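Local atomic coordinates of malonyl acyl carrier protein transacylase (Streptococcus pneumoniae, PDB entry 3IM8), a protein that probably transfers the malonyl group from malonyl-CoA to holo-acyl carrier protein, a step in fatty acid synthesis. Residues P83-L97 / F222-M235. Residues are numbered along the deposited sequence; the frame is centred on the assembly and turned at random.
Sequences PDMVAGLSLGEYSAL and FTCPLVGNTEAAVM. With ACT (acetate ion), chain B.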
loop_
_atom_site.group_PDB
_atom_site.type_symbol
_atom_site.label_atom_id
_atom_site.label_comp_id
_atom_site.label_asym_id
_atom_site.label_seq_id
_atom_site.Cartn_x
_atom_site.Cartn_y
_atom_site.Cartn_z
ATOM N N PRO A 83 11.284 -8.976 10.996
ATOM C CA PRO A 83 10.559 -7.817 11.584
ATOM C C PRO A 83 9.834 -8.116 12.896
ATOM O O PRO A 83 9.439 -9.243 13.124
ATOM C CB PRO A 83 9.544 -7.457 10.489
ATOM C CG PRO A 83 9.285 -8.714 9.821
ATOM C CD PRO A 83 10.629 -9.437 9.768
ATOM N N ASP A 84 9.659 -7.107 13.742
ATOM C CA ASP A 84 8.879 -7.264 14.977
ATOM C C ASP A 84 7.418 -6.875 14.781
ATOM O O ASP A 84 6.509 -7.341 15.508
ATOM C CB ASP A 84 9.531 -6.444 16.117
ATOM C CG ASP A 84 10.964 -6.919 16.407
ATOM O OD1 ASP A 84 11.102 -8.064 16.838
ATOM O OD2 ASP A 84 11.943 -6.200 16.129
ATOM N N MET A 85 7.189 -6.011 13.796
ATOM C CA MET A 85 5.833 -5.568 13.404
ATOM C C MET A 85 5.859 -5.255 11.916
ATOM O O MET A 85 6.914 -4.899 11.386
ATOM C CB MET A 85 5.392 -4.289 14.157
ATOM C CG MET A 85 5.386 -4.401 15.658
ATOM S SD MET A 85 4.592 -3.015 16.499
ATOM C CE MET A 85 2.970 -3.081 15.838
ATOM N N VAL A 86 4.711 -5.359 11.251
ATOM C CA VAL A 86 4.604 -4.996 9.831
ATOM C C VAL A 86 3.407 -4.093 9.542
ATOM O O VAL A 86 2.497 -4.032 10.327
ATOM C CB VAL A 86 4.528 -6.229 8.891
ATOM C CG1 VAL A 86 5.782 -7.110 9.031
ATOM C CG2 VAL A 86 3.227 -7.038 9.132
ATOM N N ALA A 87 3.418 -3.454 8.361
ATOM C CA ALA A 87 2.312 -2.682 7.815
ATOM C C ALA A 87 2.687 -2.512 6.337
ATOM O O ALA A 87 3.853 -2.712 5.954
ATOM C CB ALA A 87 2.213 -1.286 8.504
ATOM N N GLY A 88 1.717 -2.146 5.516
ATOM C CA GLY A 88 1.984 -1.927 4.087
ATOM C C GLY A 88 0.911 -0.998 3.548
ATOM O O GLY A 88 -0.208 -0.977 4.078
ATOM N N LEU A 89 1.246 -0.234 2.507
ATOM C CA LEU A 89 0.321 0.755 1.953
ATOM C C LEU A 89 -0.636 0.086 0.996
ATOM O O LEU A 89 -0.254 -0.303 -0.111
ATOM C CB LEU A 89 1.070 1.896 1.244
ATOM C CG LEU A 89 0.261 2.988 0.540
ATOM C CD1 LEU A 89 -0.281 3.937 1.583
ATOM C CD2 LEU A 89 1.143 3.741 -0.528
ATOM N N SER A 90 -1.854 -0.079 1.391
ATOM C CA SER A 90 -2.955 -0.608 0.561
ATOM C C SER A 90 -2.738 -1.957 0.020
ATOM O O SER A 90 -2.921 -2.850 0.667
ATOM C CB SER A 90 -3.359 0.394 -0.553
ATOM O OG SER A 90 -4.509 0.170 -1.134
ATOM N N LEU A 91 -2.278 -2.019 -1.175
ATOM C CA LEU A 91 -1.817 -3.311 -1.686
ATOM C C LEU A 91 -0.700 -3.833 -0.791
ATOM O O LEU A 91 -0.606 -5.042 -0.542
ATOM C CB LEU A 91 -1.342 -3.196 -3.152
ATOM C CG LEU A 91 -0.656 -4.372 -3.896
ATOM C CD1 LEU A 91 0.793 -4.651 -3.519
ATOM C CD2 LEU A 91 -1.429 -5.701 -3.850
ATOM N N GLY A 92 0.160 -2.947 -0.305
ATOM C CA GLY A 92 1.245 -3.389 0.616
ATOM C C GLY A 92 0.765 -4.052 1.927
ATOM O O GLY A 92 1.541 -4.653 2.691
ATOM N N GLU A 93 -0.510 -3.938 2.221
ATOM C CA GLU A 93 -1.046 -4.586 3.425
ATOM C C GLU A 93 -1.062 -6.085 3.219
ATOM O O GLU A 93 -0.948 -6.857 4.196
ATOM C CB GLU A 93 -2.475 -4.084 3.695
ATOM C CG GLU A 93 -3.123 -4.690 4.917
ATOM C CD GLU A 93 -3.994 -3.674 5.597
ATOM O OE1 GLU A 93 -3.450 -2.784 6.274
ATOM O OE2 GLU A 93 -5.206 -3.738 5.415
ATOM N N TYR A 94 -1.225 -6.495 1.961
ATOM C CA TYR A 94 -1.300 -7.932 1.634
ATOM C C TYR A 94 0.066 -8.559 1.707
ATOM O O TYR A 94 0.232 -9.677 2.208
ATOM C CB TYR A 94 -1.928 -8.185 0.258
ATOM C CG TYR A 94 -3.409 -7.979 0.210
ATOM C CD1 TYR A 94 -3.949 -6.696 0.232
ATOM C CD2 TYR A 94 -4.276 -9.065 0.176
ATOM C CE1 TYR A 94 -5.346 -6.505 0.178
ATOM C CE2 TYR A 94 -5.676 -8.884 0.113
ATOM C CZ TYR A 94 -6.189 -7.616 0.109
ATOM O OH TYR A 94 -7.536 -7.424 0.031
ATOM N N SER A 95 1.055 -7.824 1.216
ATOM C CA SER A 95 2.482 -8.230 1.347
ATOM C C SER A 95 2.864 -8.449 2.827
ATOM O O SER A 95 3.515 -9.428 3.157
ATOM C CB SER A 95 3.402 -7.158 0.725
ATOM O OG SER A 95 3.058 -6.881 -0.626
ATOM N N ALA A 96 2.439 -7.489 3.672
ATOM C CA ALA A 96 2.568 -7.481 5.139
ATOM C C ALA A 96 1.792 -8.643 5.782
ATOM O O ALA A 96 2.268 -9.268 6.728
ATOM C CB ALA A 96 2.050 -6.234 5.616
ATOM N N LEU A 97 0.605 -8.953 5.256
ATOM C CA LEU A 97 -0.145 -10.153 5.698
ATOM C C LEU A 97 0.635 -11.420 5.452
ATOM O O LEU A 97 0.644 -12.306 6.310
ATOM C CB LEU A 97 -1.539 -10.260 5.053
ATOM C CG LEU A 97 -2.567 -9.330 5.730
ATOM C CD1 LEU A 97 -3.844 -9.228 4.856
ATOM C CD2 LEU A 97 -2.905 -9.770 7.184
ATOM N N PHE A 222 -1.265 -15.041 13.188
ATOM C CA PHE A 222 -0.187 -14.039 13.019
ATOM C C PHE A 222 1.098 -14.501 13.703
ATOM O O PHE A 222 1.068 -14.867 14.869
ATOM C CB PHE A 222 -0.588 -12.664 13.585
ATOM C CG PHE A 222 -1.540 -11.861 12.677
ATOM C CD1 PHE A 222 -2.907 -11.805 12.948
ATOM C CD2 PHE A 222 -1.059 -11.168 11.556
ATOM C CE1 PHE A 222 -3.775 -11.056 12.137
ATOM C CE2 PHE A 222 -1.916 -10.410 10.729
ATOM C CZ PHE A 222 -3.262 -10.354 11.001
ATOM N N THR A 223 2.219 -14.477 13.000
ATOM C CA THR A 223 3.470 -14.802 13.631
ATOM C C THR A 223 4.130 -13.511 14.076
ATOM O O THR A 223 5.045 -13.506 14.891
ATOM C CB THR A 223 4.330 -15.739 12.759
ATOM O OG1 THR A 223 4.586 -15.153 11.476
ATOM C CG2 THR A 223 3.545 -17.064 12.548
ATOM N N CYS A 224 3.628 -12.388 13.579
ATOM C CA CYS A 224 4.057 -11.124 14.118
ATOM C C CYS A 224 2.952 -10.063 13.914
ATOM O O CYS A 224 2.111 -10.218 13.016
ATOM C CB CYS A 224 5.400 -10.745 13.512
ATOM S SG CYS A 224 5.237 -9.614 12.162
ATOM N N PRO A 225 2.908 -9.044 14.789
ATOM C CA PRO A 225 1.809 -8.114 14.775
ATOM C C PRO A 225 1.841 -7.281 13.487
ATOM O O PRO A 225 2.929 -6.897 13.022
ATOM C CB PRO A 225 2.043 -7.230 16.004
ATOM C CG PRO A 225 3.041 -8.030 16.901
ATOM C CD PRO A 225 3.840 -8.845 15.918
ATOM N N LEU A 226 0.655 -7.053 12.921
ATOM C CA LEU A 226 0.443 -6.204 11.720
ATOM C C LEU A 226 -0.475 -5.037 12.097
ATOM O O LEU A 226 -1.516 -5.252 12.694
ATOM C CB LEU A 226 -0.176 -7.020 10.587
ATOM C CG LEU A 226 -0.569 -6.252 9.300
ATOM C CD1 LEU A 226 -0.474 -7.157 8.135
ATOM C CD2 LEU A 226 -2.001 -5.721 9.331
ATOM N N VAL A 227 -0.072 -3.800 11.780
ATOM C CA VAL A 227 -0.899 -2.609 11.988
ATOM C C VAL A 227 -1.721 -2.335 10.726
ATOM O O VAL A 227 -1.168 -2.018 9.665
ATOM C CB VAL A 227 -0.029 -1.402 12.397
ATOM C CG1 VAL A 227 -0.877 -0.186 12.660
ATOM C CG2 VAL A 227 0.789 -1.750 13.662
ATOM N N GLY A 228 -3.045 -2.488 10.814
ATOM C CA GLY A 228 -3.881 -2.350 9.622
ATOM C C GLY A 228 -4.147 -0.926 9.182
ATOM O O GLY A 228 -4.211 -0.006 9.987
ATOM N N ASN A 229 -4.326 -0.748 7.880
ATOM C CA ASN A 229 -4.565 0.560 7.261
ATOM C C ASN A 229 -5.849 1.240 7.740
ATOM O O ASN A 229 -5.902 2.470 7.960
ATOM C CB ASN A 229 -4.653 0.365 5.731
ATOM C CG ASN A 229 -3.285 0.171 5.055
ATOM O OD1 ASN A 229 -2.181 0.336 5.657
ATOM N ND2 ASN A 229 -3.352 -0.148 3.799
ATOM N N THR A 230 -6.886 0.418 7.893
ATOM C CA THR A 230 -8.253 0.925 8.085
ATOM C C THR A 230 -8.430 1.466 9.505
ATOM O O THR A 230 -8.796 2.662 9.689
ATOM C CB THR A 230 -9.310 -0.154 7.712
ATOM O OG1 THR A 230 -9.026 -0.657 6.407
ATOM C CG2 THR A 230 -10.700 0.410 7.774
ATOM N N GLU A 231 -8.081 0.623 10.487
ATOM C CA GLU A 231 -8.303 0.968 11.889
ATOM C C GLU A 231 -7.078 1.573 12.553
ATOM O O GLU A 231 -7.174 2.070 13.660
ATOM C CB GLU A 231 -8.723 -0.265 12.684
ATOM C CG GLU A 231 -10.006 -0.941 12.181
ATOM C CD GLU A 231 -11.294 -0.265 12.667
ATOM O OE1 GLU A 231 -11.660 0.855 12.221
ATOM O OE2 GLU A 231 -11.977 -0.905 13.497
ATOM N N ALA A 232 -5.939 1.571 11.850
ATOM C CA ALA A 232 -4.644 1.980 12.421
ATOM C C ALA A 232 -4.479 1.273 13.770
ATOM O O ALA A 232 -4.235 1.912 14.776
ATOM C CB ALA A 232 -4.556 3.473 12.555
ATOM N N ALA A 233 -4.623 -0.056 13.767
ATOM C CA ALA A 233 -4.508 -0.848 14.990
ATOM C C ALA A 233 -3.962 -2.214 14.621
ATOM O O ALA A 233 -4.001 -2.599 13.441
ATOM C CB ALA A 233 -5.895 -0.978 15.650
ATOM N N VAL A 234 -3.475 -2.959 15.598
ATOM C CA VAL A 234 -2.901 -4.299 15.357
ATOM C C VAL A 234 -4.054 -5.173 14.973
ATOM O O VAL A 234 -5.048 -5.258 15.710
ATOM C CB VAL A 234 -2.234 -4.921 16.616
ATOM C CG1 VAL A 234 -1.931 -6.419 16.427
ATOM C CG2 VAL A 234 -0.962 -4.105 17.014
ATOM N N MET A 235 -3.927 -5.825 13.840
ATOM C CA MET A 235 -5.007 -6.644 13.308
ATOM C C MET A 235 -5.127 -8.015 14.006
ATOM O O MET A 235 -4.129 -8.637 14.358
ATOM C CB MET A 235 -4.814 -6.787 11.794
ATOM C CG MET A 235 -6.003 -7.423 11.076
ATOM S SD MET A 235 -5.723 -7.499 9.313
ATOM C CE MET A 235 -5.960 -5.843 8.852
HETATM C C ACT B . -4.146 0.910 -4.050
HETATM O O ACT B . -4.949 1.474 -3.211
HETATM O OXT ACT B . -4.042 -0.429 -4.167
HETATM C CH3 ACT B . -3.384 1.968 -4.827
HETATM O O HOH W 1 -0.734 -2.676 6.938
HETATM O O HOH W 2 -6.965 -2.599 7.153
#
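OE1 of E93 takes the backbone N-H of N229 on its syn lone pair, with N229 N to E93 OE1 2.7 Å. E93 OE1 also lies 2.8 Å from the oxygen of water 1. That water also accepts from G88 N and reaches V227 O, so it joins the strand end, the helix and the 222-235 loop. The other oxygen, OE2, meets water 2, which takes the N-H of T230. Both carboxylate oxygens are thus engaged, which fixes the rotation of this buried group. CG of E93 stands anti to the backbone N (chi1 -180°), and a bend at chi2 carries the acid to the loop.

E93 sits in the helix that follows a nucleophile elbow, GxSxG, where strand 85-88 passes through a type II' turn, L89 to G92. S90 is the predicted active-site serine, close to H199, likewise predicted, and to an acetate ion, probably from the crystallisation liquor. Its positive phi (59°) fits this strained turn.

Before the elbow, V86 is bridged to the loop on the sheet's outer edge. V86 N bonds to P225 O at 2.9 Å, and V227 N to V86 O at 3.0 Å. CG2 of V86 packs on CB of L226. CD1 of L226 reaches the helix, 3.7 Å from CB of A96. CD2 of L97 touches that same methyl and, 3.7 Å away, CE2 of the F222 ring. Beside the bridge, CE of M85 presses tightly on CG2 of V227, at 3.4 Å.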